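Local coordinates for suppressor protein MPT5 (Saccharomyces cerevisiae, PDB 5BZ1) that binds the 3'-untranslated regions of target mRNAs through its Pumilio homology domain and regulates their expression after transcription, at residues Asn88-Ser93 against Val132-Asn137. Numbering follows the deposited sequence.
Sequences NVFQIS and VVTLIN
Thr134 is the first residue of 132-137 to touch the segment 88-93, and it does so through its methyl group: CG2 lies 4.0 Å from CE1 of Phe90 and near the plane of the ring, so the methyl sits at the aromatic edge. The torsion chi1 of -70° sets CG2 anti to the backbone N and leaves OG1 beside that nitrogen, where the hydroxyl hydrogen-bonds to the carbonyl oxygen of Glu130, one turn earlier.

Leu135 follows and gives most of the surface that its own segment contributes. Its CD2 stands 3.6 Å from Phe90 CD1, approaching the ring obliquely, and CG is equally close to the same ring carbon. The phenyl group gets there because chi1 of 176° swings CG of Phe90 away from its own backbone N. The two segments run nearly parallel, 22° apart, with axes 10.6 Å from each other, and they belong to Pumilio repeats 3 and 4; short helices of successive repeats are thus laid side by side, as in the curved alpha-helical solenoid of PUF proteins. The nearest atom of the contact is about 7 Å from the bound RNA, so the pairing itself does not touch it.

The same CD2 of Leu135 packs 3.6 Å from CB of Ser93, so one methyl touches both the phenyl ring and the serine CB. Ser93 shows carbon here while its OG turns back to Val89 O at 2.6 Å; that oxygen also accepts from Ser93 N, and the two donors arrive from opposite faces of the carbonyl plane. Beyond the segments, Ile94 and Phe122 cover Leu135 further.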
# COMPACT_ATOMS: atom_id res chain seq x y z
N ASN A 88 -4.10 -16.37 20.15
CA ASN A 88 -4.61 -17.10 18.99
C ASN A 88 -4.91 -16.24 17.76
O ASN A 88 -5.61 -16.69 16.85
CB ASN A 88 -5.88 -17.87 19.37
CG ASN A 88 -5.72 -18.66 20.65
OD1 ASN A 88 -4.94 -19.61 20.71
ND2 ASN A 88 -6.46 -18.26 21.68
N VAL A 89 -4.38 -15.02 17.73
CA VAL A 89 -4.70 -14.07 16.66
C VAL A 89 -4.35 -14.56 15.25
O VAL A 89 -5.03 -14.21 14.29
CB VAL A 89 -4.09 -12.67 16.90
CG1 VAL A 89 -4.78 -11.98 18.07
CG2 VAL A 89 -2.59 -12.76 17.15
N PHE A 90 -3.29 -15.36 15.12
CA PHE A 90 -2.94 -15.92 13.81
C PHE A 90 -4.02 -16.86 13.31
O PHE A 90 -4.48 -16.75 12.17
CB PHE A 90 -1.60 -16.65 13.83
CG PHE A 90 -1.25 -17.31 12.52
CD1 PHE A 90 -0.78 -16.55 11.45
CD2 PHE A 90 -1.41 -18.68 12.34
CE1 PHE A 90 -0.47 -17.15 10.23
CE2 PHE A 90 -1.10 -19.29 11.13
CZ PHE A 90 -0.63 -18.52 10.07
N GLN A 91 -4.41 -17.81 14.16
CA GLN A 91 -5.45 -18.78 13.83
C GLN A 91 -6.76 -18.09 13.50
O GLN A 91 -7.48 -18.47 12.57
CB GLN A 91 -5.65 -19.74 15.00
CG GLN A 91 -6.88 -20.63 14.88
CD GLN A 91 -7.14 -21.43 16.13
OE1 GLN A 91 -6.51 -21.21 17.16
NE2 GLN A 91 -8.05 -22.39 16.04
N ILE A 92 -7.07 -17.05 14.27
CA ILE A 92 -8.30 -16.29 14.07
C ILE A 92 -8.28 -15.51 12.76
O ILE A 92 -9.26 -15.50 12.02
CB ILE A 92 -8.54 -15.34 15.26
CG1 ILE A 92 -8.80 -16.15 16.53
CG2 ILE A 92 -9.69 -14.41 14.97
CD1 ILE A 92 -8.79 -15.32 17.81
N SER A 93 -7.15 -14.86 12.47
CA SER A 93 -7.04 -13.98 11.30
C SER A 93 -7.14 -14.71 9.96
O SER A 93 -7.67 -14.17 8.99
CB SER A 93 -5.74 -13.17 11.37
OG SER A 93 -5.68 -12.43 12.57
N VAL A 132 3.40 -13.78 10.22
CA VAL A 132 2.96 -12.41 9.94
C VAL A 132 2.94 -12.13 8.43
O VAL A 132 2.00 -11.52 7.91
CB VAL A 132 3.83 -11.35 10.65
CG1 VAL A 132 3.40 -9.95 10.25
CG2 VAL A 132 3.74 -11.51 12.17
N VAL A 133 3.99 -12.58 7.73
CA VAL A 133 4.04 -12.45 6.28
C VAL A 133 2.83 -13.16 5.67
O VAL A 133 2.15 -12.62 4.79
CB VAL A 133 5.34 -13.04 5.70
CG1 VAL A 133 5.26 -13.13 4.19
CG2 VAL A 133 6.53 -12.18 6.11
N THR A 134 2.56 -14.37 6.15
CA THR A 134 1.39 -15.13 5.73
C THR A 134 0.09 -14.35 5.93
O THR A 134 -0.76 -14.31 5.04
CB THR A 134 1.32 -16.48 6.46
OG1 THR A 134 2.38 -17.33 5.99
CG2 THR A 134 -0.02 -17.17 6.22
N LEU A 135 -0.05 -13.71 7.09
CA LEU A 135 -1.22 -12.87 7.37
C LEU A 135 -1.36 -11.72 6.37
O LEU A 135 -2.46 -11.43 5.90
CB LEU A 135 -1.15 -12.32 8.80
CG LEU A 135 -1.40 -13.34 9.91
CD1 LEU A 135 -1.46 -12.66 11.26
CD2 LEU A 135 -2.68 -14.11 9.64
N ILE A 136 -0.24 -11.07 6.07
CA ILE A 136 -0.22 -9.94 5.14
C ILE A 136 -0.76 -10.34 3.77
O ILE A 136 -1.49 -9.58 3.12
CB ILE A 136 1.20 -9.34 5.02
CG1 ILE A 136 1.61 -8.67 6.32
CG2 ILE A 136 1.28 -8.34 3.88
CD1 ILE A 136 3.06 -8.22 6.37
N ASN A 137 -0.41 -11.55 3.33
CA ASN A 137 -0.82 -12.04 2.02
C ASN A 137 -2.09 -12.89 2.02
O ASN A 137 -2.63 -13.20 0.96
CB ASN A 137 0.32 -12.84 1.37
CG ASN A 137 1.45 -11.95 0.90
OD1 ASN A 137 1.28 -10.74 0.76
ND2 ASN A 137 2.61 -12.55 0.64